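Local structure of BT_4661 (Bacteroides thetaiotaomicron, 4AK1) at residues 13-18 and 99-104; 48-53 and 82-87; 58-63 and 74-79. The protein probably binds heparin and heparan sulphate at the cell surface, as a SusE-like protein of the heparin utilisation locus of a gut bacterium. One frame throughout, in Å; residues are numbered along the deposited sequence. Where two conformers were deposited one is given.

Contact 1: 13-18 and 99-104; sequences FTIYYT and TDIVEI
V102 sets its CG2 methyl over one face of the Y17 ring, 3.8 Å from the ring centroid and displaced toward the rim at CG, where the gap from V102 CG2 to Y17 CG is 3.4 Å. I101 comes to the same ring obliquely, its CD1 lying 4.1 Å from Y17 CD1. That methyl also reaches I15, whose CG2 is 4.1 Å from I101 CD1, so one extended isoleucine serves two residues of the neighbouring strand. Its reach follows from chi1 of -171°, with CG1 anti to the backbone N. The strands run parallel, 9° apart, as neighbours in the mixed sheet of this N-terminal region. Two residues, I101 and V102, stand opposite L85 in a classic beta bulge on the strand 81-91 side. Between these segments a water bridges the two backbones: it accepts from Y17 N at 2.9 Å and donates to I101 O at 3.0 Å. Farther out, Y17 OH bonds to G68 O, so the tyrosine suits a place that is apolar along its ring and polar at its end. With a serine here, V102 CG2 would probably lose the face it packs on and G68 O its hydroxyl partner. F44 and P34 also touch I15 and Y17.

Contact 2: 48-53 and 82-87; sequences RITLDG and LYKLSV
The side chain of L51 leaves with CG anti to the backbone N (chi1 169°), while Y83 turns its CG anti to the carbonyl carbon (chi1 -69°); together these torsions bring L51 CD1 over the centre of the Y83 ring, 3.7 Å from its centroid. I49 CG2 meets the edge of that ring, 3.9 Å from Y83 CD2. A flat aromatic beside branched aliphatics suits this apolar face, where F56 and F61 add edge-to-face contacts and P79 O takes the tyrosine hydroxyl. The strands are antiparallel. R48 with S86 and T50 with K84 are hydrogen-bonded pairs, and I49 with L85 and L51 with Y83 non-hydrogen-bonded ones. S86 N donates to R48 O at 2.8 Å, and T50 N to K84 O at the same length. On the other face T50 OG1 sits 3.4 Å from K84 CB, and the long lysine chain runs on outward. R48 bends at chi3, and its NE gives a proton to a water at 3.0 Å that also bonds to S86 OG and lies within bonding distance of K84 O. S86 OG is hydrogen-bonded to D100 N too. D100 takes the R48 guanidinium in a salt bridge, while D52 pairs with R657 of the second subunit. The chemistry thus divides the sheet: one face is packed with hydrocarbon and aromatic groups, whereas the other carries R48 and K84, the arginine charge probably offset by D100.

Contact 3: 58-63 and 74-79; sequences DSIFAI and STSNTP
The D58 carboxylate and the N77 amide confront each other obliquely, their planes 48° apart, and D58 OD2 and N77 ND2 stay 3.8 Å from one another because water stands between them. One water donates to D58 OD2 at 2.6 Å and accepts from N77 ND2; a second donates to the same oxygen and accepts from the backbone N of N77. A single carboxylate oxygen therefore receives two water protons, and an aspartate suits the place because its acceptor gathers both bridges. The amide has outside partners as well: S636 O of the second subunit receives a bond from N77 ND2, and K637 of that subunit donates to N77 OD1. Such a grip from several directions is likely to fix the amide's rotation. The other flat group, the F61 ring, carries CG1 of its own neighbour I60 over the centre of one face.

I60 is the apolar centre of the contact. With CG1 anti to the backbone N (chi1 -176°) and the chain extended beyond it, I60 CD1 comes 3.7 Å from N77 O and 4.1 Å from T78 CG2, crossing the threonine at about a right angle. S76 lies alongside nearer the backbone, its OG 3.3 Å from I60 CA. Serine is small enough for that close approach, and its hydroxyl, S76 OG, donates to N77 O at 3.0 Å. I49, L72 and Y83 pack on I60 from elsewhere in the fold.

S59 is the centre of an inverse gamma turn, which the weak bond from I60 N to D58 O closes. The whole is a loop-to-loop junction, one isoleucine inside and water-bridged polar groups at its margin, beside the two-stranded antiparallel sheet of 61-63 and 70-72 and at the interface with the second subunit.

From the N terminus the chain first lays down 13-18, and contact 1 closes the longest loop when 99-104 returns parallel to it. Within that span, 48-53 pairs with 82-87 in contact 2, and between those two strands 58-63 meets 74-79 in contact 3; the three closures are concentric, and none crosses another. Contacts 1 and 2 belong to one mixed sheet, since strands 81-91 and 94-106 follow each other in sequence and are neighbours. Contact 3 lies in the excursion between strands 42-51 and 81-91, where the neighbouring F61 also packs on L85 and I104. Contacts 2 and 3 also both touch the second subunit.

Contact 1: 13-18 and 99-104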
loop_
_atom_site.group_PDB
_atom_site.type_symbol
_atom_site.label_atom_id
_atom_site.label_comp_id
_atom_site.label_asym_id
_atom_site.label_seq_id
_atom_site.Cartn_x
_atom_site.Cartn_y
_atom_site.Cartn_z
ATOM N N PHE A 13 -5.269 -22.870 18.276
ATOM C CA PHE A 13 -4.315 -23.073 19.417
ATOM C C PHE A 13 -4.165 -21.837 20.303
ATOM O O PHE A 13 -3.846 -20.751 19.820
ATOM C CB PHE A 13 -2.936 -23.538 18.918
ATOM C CG PHE A 13 -1.916 -23.714 20.019
ATOM C CD1 PHE A 13 -1.985 -24.803 20.883
ATOM C CD2 PHE A 13 -0.890 -22.781 20.197
ATOM C CE1 PHE A 13 -1.054 -24.962 21.904
ATOM C CE2 PHE A 13 0.055 -22.938 21.210
ATOM C CZ PHE A 13 -0.028 -24.031 22.067
ATOM N N THR A 14 -4.392 -22.020 21.602
ATOM C CA THR A 14 -4.209 -20.955 22.582
ATOM C C THR A 14 -3.411 -21.482 23.770
ATOM O O THR A 14 -3.420 -22.683 24.041
ATOM C CB THR A 14 -5.554 -20.366 23.057
ATOM O OG1 THR A 14 -6.312 -21.369 23.747
ATOM N N ILE A 15 -2.723 -20.575 24.473
ATOM C CA ILE A 15 -1.836 -20.961 25.577
ATOM C C ILE A 15 -1.620 -19.812 26.551
ATOM O O ILE A 15 -1.555 -18.652 26.147
ATOM C CB ILE A 15 -0.462 -21.488 25.053
ATOM C CG1 ILE A 15 0.356 -22.168 26.167
ATOM C CG2 ILE A 15 0.334 -20.370 24.372
ATOM C CD1 ILE A 15 1.465 -23.083 25.666
ATOM N N TYR A 16 -1.523 -20.151 27.835
ATOM C CA TYR A 16 -1.069 -19.225 28.864
ATOM C C TYR A 16 -0.356 -20.004 29.967
ATOM O O TYR A 16 -0.464 -21.238 30.040
ATOM C CB TYR A 16 -2.229 -18.385 29.427
ATOM C CG TYR A 16 -3.278 -19.153 30.214
ATOM C CD1 TYR A 16 -4.392 -19.697 29.577
ATOM C CD2 TYR A 16 -3.170 -19.305 31.603
ATOM C CE1 TYR A 16 -5.364 -20.387 30.288
ATOM C CE2 TYR A 16 -4.137 -19.994 32.325
ATOM C CZ TYR A 16 -5.232 -20.531 31.660
ATOM O OH TYR A 16 -6.203 -21.216 32.353
ATOM N N TYR A 17 0.358 -19.273 30.820
ATOM C CA TYR A 17 1.164 -19.857 31.888
ATOM C C TYR A 17 0.632 -19.491 33.261
ATOM O O TYR A 17 0.151 -18.375 33.466
ATOM C CB TYR A 17 2.625 -19.398 31.758
ATOM C CG TYR A 17 3.435 -20.272 30.827
ATOM C CD1 TYR A 17 3.226 -20.239 29.450
ATOM C CD2 TYR A 17 4.390 -21.156 31.328
ATOM C CE1 TYR A 17 3.949 -21.058 28.595
ATOM C CE2 TYR A 17 5.127 -21.969 30.482
ATOM C CZ TYR A 17 4.894 -21.921 29.115
ATOM O OH TYR A 17 5.618 -22.736 28.265
ATOM N N THR A 18 0.712 -20.438 34.193
ATOM C CA THR A 18 0.471 -20.163 35.616
ATOM C C THR A 18 1.664 -20.672 36.426
ATOM O O THR A 18 2.446 -21.487 35.936
ATOM C CB THR A 18 -0.812 -20.837 36.135
ATOM O OG1 THR A 18 -0.623 -22.257 36.139
ATOM C CG2 THR A 18 -2.029 -20.493 35.256
ATOM N N THR A 99 5.483 -13.070 23.133
ATOM C CA THR A 99 6.376 -12.126 23.796
ATOM C C THR A 99 5.997 -11.927 25.268
ATOM O O THR A 99 4.844 -11.637 25.576
ATOM C CB THR A 99 6.354 -10.762 23.081
ATOM O OG1 THR A 99 6.710 -10.953 21.710
ATOM C CG2 THR A 99 7.341 -9.795 23.745
ATOM N N ASP A 100 6.966 -12.096 26.165
ATOM C CA ASP A 100 6.773 -11.790 27.590
ATOM C C ASP A 100 5.531 -12.493 28.164
ATOM O O ASP A 100 4.731 -11.875 28.875
ATOM C CB ASP A 100 6.653 -10.264 27.814
ATOM C CG ASP A 100 7.917 -9.499 27.426
ATOM O OD1 ASP A 100 8.971 -10.126 27.193
ATOM O OD2 ASP A 100 7.855 -8.252 27.365
ATOM N N ILE A 101 5.370 -13.767 27.826
ATOM C CA ILE A 101 4.245 -14.585 28.306
ATOM C C ILE A 101 4.438 -15.020 29.782
ATOM O O ILE A 101 3.459 -15.256 30.509
ATOM C CB ILE A 101 3.988 -15.787 27.360
ATOM C CG1 ILE A 101 2.681 -16.503 27.727
ATOM C CG2 ILE A 101 5.200 -16.730 27.326
ATOM C CD1 ILE A 101 2.140 -17.451 26.673
ATOM N N VAL A 102 5.691 -15.100 30.224
ATOM C CA VAL A 102 5.997 -15.497 31.591
ATOM C C VAL A 102 6.832 -14.416 32.262
ATOM O O VAL A 102 7.840 -13.963 31.689
ATOM C CB VAL A 102 6.776 -16.834 31.621
ATOM C CG1 VAL A 102 7.317 -17.127 33.021
ATOM C CG2 VAL A 102 5.884 -17.971 31.156
ATOM N N GLU A 103 6.409 -14.014 33.466
ATOM C CA GLU A 103 7.137 -13.052 34.310
ATOM C C GLU A 103 7.624 -13.727 35.594
ATOM O O GLU A 103 6.848 -14.403 36.274
ATOM C CB GLU A 103 6.251 -11.860 34.697
ATOM C CG GLU A 103 5.710 -11.082 33.512
ATOM C CD GLU A 103 5.069 -9.763 33.908
ATOM O OE1 GLU A 103 5.114 -9.380 35.098
ATOM O OE2 GLU A 103 4.509 -9.107 33.011
ATOM N N ILE A 104 8.908 -13.552 35.900
ATOM C CA ILE A 104 9.514 -14.116 37.109
ATOM C C ILE A 104 10.246 -13.034 37.886
ATOM O O ILE A 104 11.156 -12.383 37.371
ATOM C CB ILE A 104 10.477 -15.280 36.803
ATOM C CG1 ILE A 104 9.736 -16.382 36.034
ATOM C CG2 ILE A 104 11.077 -15.841 38.095
ATOM C CD1 ILE A 104 10.661 -17.345 35.311
HETATM O O HOH W 1 0.741 -16.422 30.671
#

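Contact 2: 48-53 and 82-87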
loop_
_atom_site.group_PDB
_atom_site.type_symbol
_atom_site.label_atom_id
_atom_site.label_comp_id
_atom_site.label_asym_id
_atom_site.label_seq_id
_atom_site.Cartn_x
_atom_site.Cartn_y
_atom_site.Cartn_z
ATOM N N ARG A 48 13.590 -15.321 24.169
ATOM C CA ARG A 48 14.159 -14.107 24.749
ATOM C C ARG A 48 13.920 -14.037 26.248
ATOM O O ARG A 48 12.870 -14.451 26.743
ATOM C CB ARG A 48 13.583 -12.839 24.080
ATOM C CG ARG A 48 14.364 -11.561 24.384
ATOM C CD ARG A 48 13.684 -10.316 23.814
ATOM N NE ARG A 48 12.505 -9.936 24.596
ATOM C CZ ARG A 48 11.600 -9.026 24.238
ATOM N NH1 ARG A 48 11.708 -8.375 23.081
ATOM N NH2 ARG A 48 10.571 -8.766 25.044
ATOM N N ILE A 49 14.903 -13.497 26.959
ATOM C CA ILE A 49 14.728 -13.157 28.370
ATOM C C ILE A 49 15.123 -11.700 28.537
ATOM O O ILE A 49 16.186 -11.299 28.081
ATOM C CB ILE A 49 15.587 -14.045 29.299
ATOM C CG1 ILE A 49 15.269 -15.534 29.083
ATOM C CG2 ILE A 49 15.363 -13.674 30.771
ATOM C CD1 ILE A 49 16.324 -16.484 29.644
ATOM N N THR A 50 14.265 -10.904 29.173
ATOM C CA THR A 50 14.652 -9.534 29.538
ATOM C C THR A 50 14.681 -9.398 31.047
ATOM O O THR A 50 13.989 -10.140 31.758
ATOM C CB THR A 50 13.721 -8.451 28.943
ATOM O OG1 THR A 50 12.380 -8.649 29.412
ATOM C CG2 THR A 50 13.743 -8.489 27.414
ATOM N N LEU A 51 15.511 -8.483 31.535
ATOM C CA LEU A 51 15.536 -8.159 32.957
ATOM C C LEU A 51 15.411 -6.651 33.088
ATOM O O LEU A 51 16.240 -5.905 32.568
ATOM C CB LEU A 51 16.822 -8.670 33.624
ATOM C CG LEU A 51 17.122 -8.183 35.048
ATOM C CD1 LEU A 51 16.028 -8.616 36.027
ATOM C CD2 LEU A 51 18.483 -8.686 35.516
ATOM N N ASP A 52 14.349 -6.200 33.749
ATOM C CA ASP A 52 14.165 -4.769 34.015
ATOM C C ASP A 52 14.252 -3.949 32.708
ATOM O O ASP A 52 14.937 -2.929 32.638
ATOM C CB ASP A 52 15.198 -4.322 35.084
ATOM C CG ASP A 52 15.057 -2.857 35.494
ATOM O OD1 ASP A 52 13.957 -2.287 35.316
ATOM O OD2 ASP A 52 16.054 -2.281 35.999
ATOM N N GLY A 53 13.565 -4.423 31.671
ATOM C CA GLY A 53 13.476 -3.719 30.387
ATOM C C GLY A 53 14.697 -3.794 29.465
ATOM O O GLY A 53 14.747 -3.087 28.453
ATOM N N LEU A 82 12.706 -8.098 37.978
ATOM C CA LEU A 82 11.649 -8.785 37.233
ATOM C C LEU A 82 12.119 -9.257 35.852
ATOM O O LEU A 82 12.526 -8.439 35.020
ATOM C CB LEU A 82 10.431 -7.872 37.100
ATOM C CG LEU A 82 9.236 -8.394 36.289
ATOM C CD1 LEU A 82 8.660 -9.672 36.890
ATOM C CD2 LEU A 82 8.171 -7.308 36.235
ATOM N N TYR A 83 12.067 -10.572 35.636
ATOM C CA TYR A 83 12.440 -11.199 34.368
ATOM C C TYR A 83 11.196 -11.449 33.525
ATOM O O TYR A 83 10.142 -11.825 34.062
ATOM C CB TYR A 83 13.156 -12.539 34.601
ATOM C CG TYR A 83 14.542 -12.421 35.213
ATOM C CD1 TYR A 83 14.707 -12.290 36.593
ATOM C CD2 TYR A 83 15.687 -12.458 34.413
ATOM C CE1 TYR A 83 15.969 -12.181 37.166
ATOM C CE2 TYR A 83 16.963 -12.335 34.970
ATOM C CZ TYR A 83 17.096 -12.198 36.355
ATOM O OH TYR A 83 18.351 -12.088 36.932
ATOM N N LYS A 84 11.307 -11.208 32.218
ATOM C CA LYS A 84 10.225 -11.534 31.284
ATOM C C LYS A 84 10.739 -12.494 30.227
ATOM O O LYS A 84 11.803 -12.265 29.625
ATOM C CB LYS A 84 9.629 -10.280 30.647
ATOM C CG LYS A 84 9.044 -9.318 31.669
ATOM C CD LYS A 84 8.418 -8.102 31.017
ATOM C CE LYS A 84 7.879 -7.160 32.082
ATOM N NZ LYS A 84 7.255 -5.970 31.447
ATOM N N LEU A 85 9.997 -13.584 30.042
ATOM C CA LEU A 85 10.404 -14.678 29.173
ATOM C C LEU A 85 9.491 -14.710 27.960
ATOM O O LEU A 85 8.264 -14.664 28.094
ATOM C CB LEU A 85 10.343 -16.036 29.900
ATOM C CG LEU A 85 11.455 -16.336 30.921
ATOM C CD1 LEU A 85 11.504 -15.312 32.050
ATOM C CD2 LEU A 85 11.289 -17.742 31.504
ATOM N N SER A 86 10.087 -14.774 26.779
ATOM C CA SER A 86 9.300 -14.996 25.566
ATOM C C SER A 86 9.434 -16.468 25.160
ATOM O O SER A 86 10.524 -17.046 25.227
ATOM C CB SER A 86 9.743 -14.063 24.446
ATOM O OG SER A 86 9.648 -12.704 24.843
ATOM N N VAL A 87 8.318 -17.071 24.762
ATOM C CA VAL A 87 8.269 -18.511 24.519
ATOM C C VAL A 87 7.715 -18.831 23.134
ATOM O O VAL A 87 6.722 -18.243 22.697
ATOM C CB VAL A 87 7.423 -19.244 25.593
ATOM C CG1 VAL A 87 7.277 -20.730 25.255
ATOM C CG2 VAL A 87 8.052 -19.076 26.966
HETATM O O HOH W 2 11.293 -11.585 26.809
#

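Contact 3: 58-63 and 74-79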
loop_
_atom_site.group_PDB
_atom_site.type_symbol
_atom_site.label_atom_id
_atom_site.label_comp_id
_atom_site.label_asym_id
_atom_site.label_seq_id
_atom_site.Cartn_x
_atom_site.Cartn_y
_atom_site.Cartn_z
ATOM N N ASP A 58 22.552 -14.306 29.731
ATOM C CA ASP A 58 22.791 -15.673 30.201
ATOM C C ASP A 58 21.526 -16.531 30.217
ATOM O O ASP A 58 20.417 -16.019 30.342
ATOM C CB ASP A 58 23.429 -15.654 31.599
ATOM C CG ASP A 58 24.814 -14.985 31.621
ATOM O OD1 ASP A 58 25.464 -14.813 30.560
ATOM O OD2 ASP A 58 25.270 -14.629 32.726
ATOM N N SER A 59 21.708 -17.840 30.086
ATOM C CA SER A 59 20.599 -18.793 30.094
ATOM C C SER A 59 20.174 -19.113 31.533
ATOM O O SER A 59 20.442 -20.210 32.045
ATOM C CB SER A 59 21.012 -20.074 29.364
ATOM O OG SER A 59 20.886 -19.917 27.963
ATOM N N ILE A 60 19.528 -18.146 32.181
ATOM C CA ILE A 60 19.121 -18.271 33.583
ATOM C C ILE A 60 17.946 -19.249 33.802
ATOM O O ILE A 60 17.942 -20.008 34.773
ATOM C CB ILE A 60 18.833 -16.879 34.216
ATOM C CG1 ILE A 60 18.494 -17.011 35.711
ATOM C CG2 ILE A 60 17.777 -16.107 33.420
ATOM C CD1 ILE A 60 18.188 -15.703 36.419
ATOM N N PHE A 61 16.968 -19.228 32.897
ATOM C CA PHE A 61 15.832 -20.139 32.973
ATOM C C PHE A 61 15.870 -21.155 31.845
ATOM O O PHE A 61 16.356 -20.851 30.751
ATOM C CB PHE A 61 14.514 -19.364 32.963
ATOM C CG PHE A 61 14.371 -18.429 34.140
ATOM C CD1 PHE A 61 14.243 -18.935 35.427
ATOM C CD2 PHE A 61 14.402 -17.052 33.960
ATOM C CE1 PHE A 61 14.132 -18.089 36.517
ATOM C CE2 PHE A 61 14.276 -16.190 35.051
ATOM C CZ PHE A 61 14.149 -16.713 36.327
ATOM N N ALA A 62 15.383 -22.360 32.128
ATOM C CA ALA A 62 15.292 -23.417 31.126
ATOM C C ALA A 62 13.825 -23.790 30.917
ATOM O O ALA A 62 12.983 -23.541 31.786
ATOM C CB ALA A 62 16.107 -24.640 31.551
ATOM N N ILE A 63 13.524 -24.364 29.753
ATOM C CA ILE A 63 12.177 -24.810 29.433
ATOM C C ILE A 63 12.296 -26.237 28.897
ATOM O O ILE A 63 13.187 -26.523 28.093
ATOM C CB ILE A 63 11.472 -23.851 28.425
ATOM C CG1 ILE A 63 9.991 -24.204 28.264
ATOM C CG2 ILE A 63 12.175 -23.837 27.061
ATOM C CD1 ILE A 63 9.170 -23.114 27.595
ATOM N N SER A 74 20.699 -23.717 37.802
ATOM C CA SER A 74 21.412 -23.527 39.062
ATOM C C SER A 74 22.814 -22.930 38.975
ATOM O O SER A 74 23.329 -22.415 39.978
ATOM C CB SER A 74 21.474 -24.843 39.832
ATOM O OG SER A 74 22.341 -25.759 39.188
ATOM N N THR A 75 23.447 -23.005 37.804
ATOM C CA THR A 75 24.807 -22.450 37.670
ATOM C C THR A 75 24.801 -20.972 37.243
ATOM O O THR A 75 25.842 -20.311 37.269
ATOM C CB THR A 75 25.693 -23.284 36.723
ATOM O OG1 THR A 75 25.129 -23.269 35.406
ATOM N N SER A 76 23.624 -20.461 36.881
ATOM C CA SER A 76 23.485 -19.104 36.355
ATOM C C SER A 76 23.620 -18.020 37.432
ATOM O O SER A 76 23.243 -18.228 38.590
ATOM C CB SER A 76 22.134 -18.959 35.651
ATOM O OG SER A 76 22.002 -17.687 35.030
ATOM N N ASN A 77 24.163 -16.867 37.045
ATOM C CA ASN A 77 24.035 -15.666 37.869
ATOM C C ASN A 77 22.566 -15.297 38.007
ATOM O O ASN A 77 21.773 -15.487 37.078
ATOM C CB ASN A 77 24.806 -14.486 37.280
ATOM C CG ASN A 77 26.298 -14.735 37.217
ATOM O OD1 ASN A 77 26.896 -15.297 38.140
ATOM N ND2 ASN A 77 26.915 -14.293 36.127
ATOM N N THR A 78 22.209 -14.768 39.169
ATOM C CA THR A 78 20.806 -14.438 39.458
ATOM C C THR A 78 20.638 -13.028 40.037
ATOM O O THR A 78 20.293 -12.879 41.214
ATOM C CB THR A 78 20.190 -15.463 40.439
ATOM O OG1 THR A 78 20.976 -15.499 41.635
ATOM C CG2 THR A 78 20.154 -16.850 39.819
ATOM N N PRO A 79 20.887 -11.986 39.219
ATOM C CA PRO A 79 20.648 -10.624 39.717
ATOM C C PRO A 79 19.179 -10.372 40.038
ATOM O O PRO A 79 18.291 -11.027 39.480
ATOM C CB PRO A 79 21.102 -9.709 38.563
ATOM C CG PRO A 79 21.570 -10.602 37.464
ATOM C CD PRO A 79 21.238 -12.020 37.785
HETATM O O HOH W 3 25.274 -16.704 34.406
HETATM O O HOH W 4 25.971 -12.429 33.975
#